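Protein angel homolog 2 (Homo sapiens, PDB 6RW0) acts as a 2',3'-cyclic phosphatase of the CCR4/nocturin family and probably binds 3' untranslated regions of mRNA. Local coordinates at residues Ala221-Lys224 / Asp225-Cys229; Leu409-Glu412 / Asn413-Ser416. All coordinates share one frame; numbering follows the deposited sequence.

Interaction 1 (Ala221-Lys224 / Asp225-Cys229); sequences AHQK and DGSFC
Gln223 lays its side chain along the returning backbone from Ser227 to Cys229. Its CB starts 3.2 Å from Ser227 O, and CG, turned away from its own carbonyl carbon (chi1 -65°), stays near that oxygen as the chain runs on extended. Gln223 CD then passes 3.5 Å from Cys229 N. At the tip the amide splits the work: Gln223 NE2 packs 3.4 Å from Cys229 CB, while Gln223 OE1 comes within 2.6 Å of Ser227 OG, a hydroxyl that also lies close to Asp225 OD1. Behind this side chain is a type I turn with a G1 beta bulge: Gly226 N donates to Gln223 O, Gln223 N donates to Ser227 O, and Gly226 takes the positive phi (87°) the bulge needs. Asp225 adds an Asx turn, its OD1 accepting from Ser227 N at 3.0 Å, met on the anti side of the carboxylate. An alanine in place of Gln223 would take the amide away, and would probably turn the Ser227 hydroxyl wholly to Asp225 OD1 and leave a gap beside Cys229. Further down, Cys229 N donates to Ala221 O (2.9 Å), and Ala221 CB touches Cys229 SG at 3.7 Å, both side chains also resting on Cys190 of strand 189-195.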
ATOM      1  N   ALA A 221      -5.378  14.142   8.678  1.00 15.52           N
ATOM      2  CA  ALA A 221      -4.089  14.532   9.251  1.00 16.66           C
ATOM      3  C   ALA A 221      -3.983  16.026   9.542  1.00 16.11           C
ATOM      4  O   ALA A 221      -3.009  16.459  10.169  1.00 19.49           O
ATOM      5  CB  ALA A 221      -2.939  14.127   8.322  1.00 17.55           C
ATOM      6  N   HIS A 222      -4.950  16.820   9.116  1.00 16.96           N
ATOM      7  CA  HIS A 222      -4.923  18.249   9.393  1.00 17.91           C
ATOM      8  C   HIS A 222      -4.971  18.522  10.891  1.00 20.02           C
ATOM      9  O   HIS A 222      -5.776  17.939  11.624  1.00 22.72           O
ATOM     10  CB  HIS A 222      -6.122  18.880   8.685  1.00 18.63           C
ATOM     11  CG  HIS A 222      -6.318  20.336   8.973  1.00 20.46           C
ATOM     12  ND1 HIS A 222      -7.327  20.795   9.787  1.00 25.50           N
ATOM     13  CD2 HIS A 222      -5.663  21.430   8.523  1.00 22.72           C
ATOM     14  CE1 HIS A 222      -7.271  22.116   9.849  1.00 26.68           C
ATOM     15  NE2 HIS A 222      -6.273  22.524   9.086  1.00 24.25           N
ATOM     16  N   GLN A 223      -4.109  19.438  11.331  1.00 20.98           N
ATOM     17  CA  GLN A 223      -3.981  19.833  12.724  1.00 22.27           C
ATOM     18  C   GLN A 223      -4.463  21.263  12.924  1.00 24.10           C
ATOM     19  O   GLN A 223      -4.551  22.052  11.981  1.00 21.86           O
ATOM     20  CB  GLN A 223      -2.519  19.768  13.174  1.00 23.73           C
ATOM     21  CG  GLN A 223      -1.935  18.367  13.181  1.00 26.25           C
ATOM     22  CD  GLN A 223      -0.469  18.359  13.560  1.00 31.05           C
ATOM     23  OE1 GLN A 223       0.327  19.159  13.065  1.00 40.27           O
ATOM     24  NE2 GLN A 223      -0.109  17.461  14.454  1.00 30.88           N
ATOM     25  N   LYS A 224      -4.713  21.603  14.192  1.00 27.17           N
ATOM     26  CA  LYS A 224      -5.238  22.919  14.533  1.00 28.00           C
ATOM     27  C   LYS A 224      -4.278  24.033  14.153  1.00 27.06           C
ATOM     28  O   LYS A 224      -4.708  25.178  13.958  1.00 27.93           O
ATOM     29  CB  LYS A 224      -5.512  22.985  16.036  1.00 37.92           C
ATOM     30  CG  LYS A 224      -6.629  22.079  16.529  1.00 49.81           C
ATOM     31  CD  LYS A 224      -6.664  22.055  18.061  1.00 58.22           C
ATOM     32  CE  LYS A 224      -7.936  21.410  18.602  1.00 64.05           C
ATOM     33  NZ  LYS A 224      -7.706  20.714  19.906  1.00 67.08           N
ATOM     34  N   ASP A 225      -2.983  23.740  14.079  1.00 29.32           N
ATOM     35  CA  ASP A 225      -1.987  24.735  13.705  1.00 29.84           C
ATOM     36  C   ASP A 225      -1.760  24.805  12.203  1.00 30.00           C
ATOM     37  O   ASP A 225      -0.853  25.514  11.759  1.00 33.04           O
ATOM     38  CB  ASP A 225      -0.662  24.497  14.443  1.00 33.03           C
ATOM     39  CG  ASP A 225       0.040  23.217  14.013  1.00 38.59           C
ATOM     40  OD1 ASP A 225      -0.331  22.631  12.975  1.00 33.56           O
ATOM     41  OD2 ASP A 225       0.976  22.796  14.726  1.00 39.83           O
ATOM     42  N   GLY A 226      -2.569  24.101  11.410  1.00 27.33           N
ATOM     43  CA  GLY A 226      -2.525  24.220   9.970  1.00 28.46           C
ATOM     44  C   GLY A 226      -1.525  23.323   9.282  1.00 27.98           C
ATOM     45  O   GLY A 226      -1.513  23.269   8.043  1.00 31.37           O
ATOM     46  N   SER A 227      -0.683  22.635  10.034  1.00 25.67           N
ATOM     47  CA  SER A 227       0.212  21.650   9.458  1.00 26.94           C
ATOM     48  C   SER A 227      -0.441  20.273   9.517  1.00 25.15           C
ATOM     49  O   SER A 227      -1.480  20.076  10.151  1.00 25.80           O
ATOM     50  CB  SER A 227       1.528  21.616  10.228  1.00 31.72           C
ATOM     51  OG  SER A 227       1.338  21.028  11.502  1.00 33.93           O
ATOM     52  N   PHE A 228       0.187  19.307   8.858  1.00 22.16           N
ATOM     53  CA  PHE A 228      -0.263  17.923   8.910  1.00 20.84           C
ATOM     54  C   PHE A 228       0.526  17.175   9.979  1.00 23.14           C
ATOM     55  O   PHE A 228       1.729  17.397  10.140  1.00 24.08           O
ATOM     56  CB  PHE A 228      -0.082  17.204   7.565  1.00 23.95           C
ATOM     57  CG  PHE A 228      -0.868  17.816   6.454  1.00 23.36           C
ATOM     58  CD1 PHE A 228      -2.249  17.783   6.481  1.00 21.78           C
ATOM     59  CD2 PHE A 228      -0.232  18.441   5.390  1.00 26.36           C
ATOM     60  CE1 PHE A 228      -2.990  18.366   5.476  1.00 23.28           C
ATOM     61  CE2 PHE A 228      -0.966  19.032   4.371  1.00 26.90           C
ATOM     62  CZ  PHE A 228      -2.345  19.001   4.416  1.00 26.75           C
ATOM     63  N   CYS A 229      -0.153  16.282  10.701  1.00 20.81           N
ATOM     64  CA  CYS A 229       0.534  15.396  11.632  1.00 20.26           C
ATOM     65  C   CYS A 229       1.352  14.398  10.821  1.00 18.62           C
ATOM     66  O   CYS A 229       1.191  14.296   9.602  1.00 19.71           O
ATOM     67  CB  CYS A 229      -0.471  14.673  12.522  1.00 22.40           C
ATOM     68  SG  CYS A 229      -1.460  13.436  11.685  1.00 22.03           S
TER

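Interaction 2 (Leu409-Glu412 / Asn413-Ser416); sequences LPNE and NNSS
Asn411 and Asn414 lie side by side across this tight reversal, and the hydrogen bonds come first. Asn411 OD1 accepts from two consecutive backbone amides, Asn413 N at 2.8 Å in the carbonyl plane and Asn414 N at 2.7 Å from above it. The torsion explains the reach: CG sits between the backbone N and the carbonyl carbon (chi1 66°), which folds the amide back over the turn. In return, Asn411 N donates almost straight to Asn414 O (2.9 Å). The two side chains point the same way, their amide planes 64° apart, and Asn411 ND2 gives a hydrogen to a lone pair of Asn414 OD1 at 3.2 Å. With ND2 also bonded to Gly408 O, the buried amide is held at both ends and its flip state is fixed.

Two waters extend the polar network. One donates to Asn411 O and accepts from Ser415 OG, which also pairs with Asn88; the other links Glu412 OE1 to Asn413 OD1, while OE2 of Glu412 makes a salt bridge to Arg76.

Carbon contacts gather near the ends of the segment: Leu409 CD2 meets Asn414 CB at 3.5 Å. Leu409 CB approaches a carbonyl, 3.4 Å from Ser416 O. After a cis peptide bond, Pro410 CA makes bent CA-H...O contacts with Asn414 O and Ser416 O.

Asn411 OD1 with Asn413 N forms an Asx turn, and the loop runs into the Ser-Asp-His sequence motif of the endonuclease/exonuclease/phosphatase family, where Ser416 OG is bonded to Asn58 O and His418 N.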
ATOM      1  N   LEU A 409       7.130 -17.205  -5.615  1.00 17.91           N
ATOM      2  CA  LEU A 409       6.214 -16.918  -4.499  1.00 19.67           C
ATOM      3  C   LEU A 409       4.772 -17.290  -4.893  1.00 20.02           C
ATOM      4  O   LEU A 409       4.470 -17.188  -6.064  1.00 20.76           O
ATOM      5  CB  LEU A 409       6.259 -15.440  -4.146  1.00 20.05           C
ATOM      6  CG  LEU A 409       7.544 -14.959  -3.498  1.00 20.08           C
ATOM      7  CD1 LEU A 409       7.417 -13.496  -3.140  1.00 22.67           C
ATOM      8  CD2 LEU A 409       7.886 -15.792  -2.281  1.00 21.96           C
ATOM      9  N   PRO A 410       3.882 -17.813  -4.019  1.00 17.14           N
ATOM     10  CA  PRO A 410       4.187 -18.385  -2.706  1.00 16.94           C
ATOM     11  C   PRO A 410       5.027 -19.668  -2.852  1.00 18.96           C
ATOM     12  O   PRO A 410       5.142 -20.244  -3.876  1.00 21.90           O
ATOM     13  CB  PRO A 410       2.845 -18.665  -2.040  1.00 20.28           C
ATOM     14  CG  PRO A 410       1.914 -18.826  -3.194  1.00 22.67           C
ATOM     15  CD  PRO A 410       2.463 -17.948  -4.289  1.00 17.75           C
ATOM     16  N   ASN A 411       5.669 -20.030  -1.767  1.00 18.43           N
ATOM     17  CA  ASN A 411       6.500 -21.252  -1.722  1.00 18.27           C
ATOM     18  C   ASN A 411       6.268 -21.916  -0.366  1.00 20.65           C
ATOM     19  O   ASN A 411       5.413 -21.494   0.386  1.00 20.07           O
ATOM     20  CB  ASN A 411       7.943 -20.935  -2.118  1.00 19.33           C
ATOM     21  CG  ASN A 411       8.658 -20.040  -1.138  1.00 19.04           C
ATOM     22  OD1 ASN A 411       8.514 -20.210   0.047  1.00 19.55           O
ATOM     23  ND2 ASN A 411       9.421 -19.096  -1.649  1.00 22.38           N
ATOM     24  N   GLU A 412       6.983 -22.982  -0.071  1.00 21.06           N
ATOM     25  CA  GLU A 412       6.708 -23.723   1.177  1.00 22.47           C
ATOM     26  C   GLU A 412       7.063 -22.876   2.398  1.00 22.26           C
ATOM     27  O   GLU A 412       6.659 -23.250   3.460  1.00 24.24           O
ATOM     28  CB  GLU A 412       7.388 -25.089   1.178  1.00 25.52           C
ATOM     29  CG  GLU A 412       8.828 -25.073   0.792  1.00 30.38           C
ATOM     30  CD  GLU A 412       9.241 -26.436   0.265  1.00 34.87           C
ATOM     31  OE1 GLU A 412       9.715 -27.195   1.065  1.00 28.36           O
ATOM     32  OE2 GLU A 412       9.017 -26.701  -0.941  1.00 35.38           O
ATOM     33  N   ASN A 413       7.831 -21.805   2.243  1.00 22.49           N
ATOM     34  CA  ASN A 413       8.243 -20.944   3.383  1.00 21.45           C
ATOM     35  C   ASN A 413       7.638 -19.516   3.369  1.00 24.85           C
ATOM     36  O   ASN A 413       7.371 -18.988   4.440  1.00 27.28           O
ATOM     37  CB  ASN A 413       9.773 -20.983   3.448  1.00 27.91           C
ATOM     38  CG  ASN A 413      10.295 -22.403   3.590  1.00 33.27           C
ATOM     39  OD1 ASN A 413      11.070 -22.903   2.775  1.00 31.37           O
ATOM     40  ND2 ASN A 413       9.858 -23.077   4.635  1.00 31.45           N
ATOM     41  N   ASN A 414       7.477 -18.882   2.214  1.00 21.55           N
ATOM     42  CA  ASN A 414       6.912 -17.517   2.064  1.00 20.41           C
ATOM     43  C   ASN A 414       5.523 -17.730   1.482  1.00 18.09           C
ATOM     44  O   ASN A 414       5.452 -18.091   0.355  1.00 18.91           O
ATOM     45  CB  ASN A 414       7.779 -16.659   1.158  1.00 22.61           C
ATOM     46  CG  ASN A 414       9.231 -16.662   1.568  1.00 28.04           C
ATOM     47  OD1 ASN A 414      10.067 -17.184   0.841  1.00 29.72           O
ATOM     48  ND2 ASN A 414       9.524 -16.049   2.698  1.00 27.85           N
ATOM     49  N   SER A 415       4.475 -17.435   2.235  1.00 16.33           N
ATOM     50  CA  SER A 415       3.145 -17.910   1.862  1.00 15.96           C
ATOM     51  C   SER A 415       2.260 -16.845   1.225  1.00 16.86           C
ATOM     52  O   SER A 415       1.044 -17.043   1.117  1.00 17.39           O
ATOM     53  CB  SER A 415       2.450 -18.587   3.045  1.00 16.46           C
ATOM     54  OG  SER A 415       2.995 -19.886   3.241  1.00 17.50           O
ATOM     55  N   SER A 416       2.841 -15.756   0.738  1.00 15.23           N
ATOM     56  CA  SER A 416       2.154 -14.833  -0.147  1.00 15.16           C
ATOM     57  C   SER A 416       2.957 -14.683  -1.437  1.00 15.38           C
ATOM     58  O   SER A 416       4.140 -15.038  -1.491  1.00 16.88           O
ATOM     59  CB  SER A 416       1.984 -13.469   0.527  1.00 14.05           C
ATOM     60  OG  SER A 416       1.460 -12.553  -0.402  1.00 14.98           O
TER
HETATM   61  O   HOH W   1       2.735 -21.026   0.807  1.00 17.83           O
HETATM   62  O   HOH W   2      11.045 -26.030   2.888  1.00 24.96           O

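How the interactions relate
Interactions 1 and 2 lie on opposite sides of the chain's centre, their own centres 41 Å apart and their nearest atoms about 28 Å apart, so neither touches the other. Both are short reversals leading toward a strand: the loop 221-229 follows helix 203-220 and precedes strand 231-236. The loop 409-416 likewise follows helix 400-405 and precedes strand 421-428, the two strands belonging to different sheets of the fold. Interaction 2 is the one near the magnesium site, with the Ser416 side chain about 7 Å from the bound magnesium ion. Interaction 1 sits at the far end, where the His222 side chain is about 4 Å from a potassium ion.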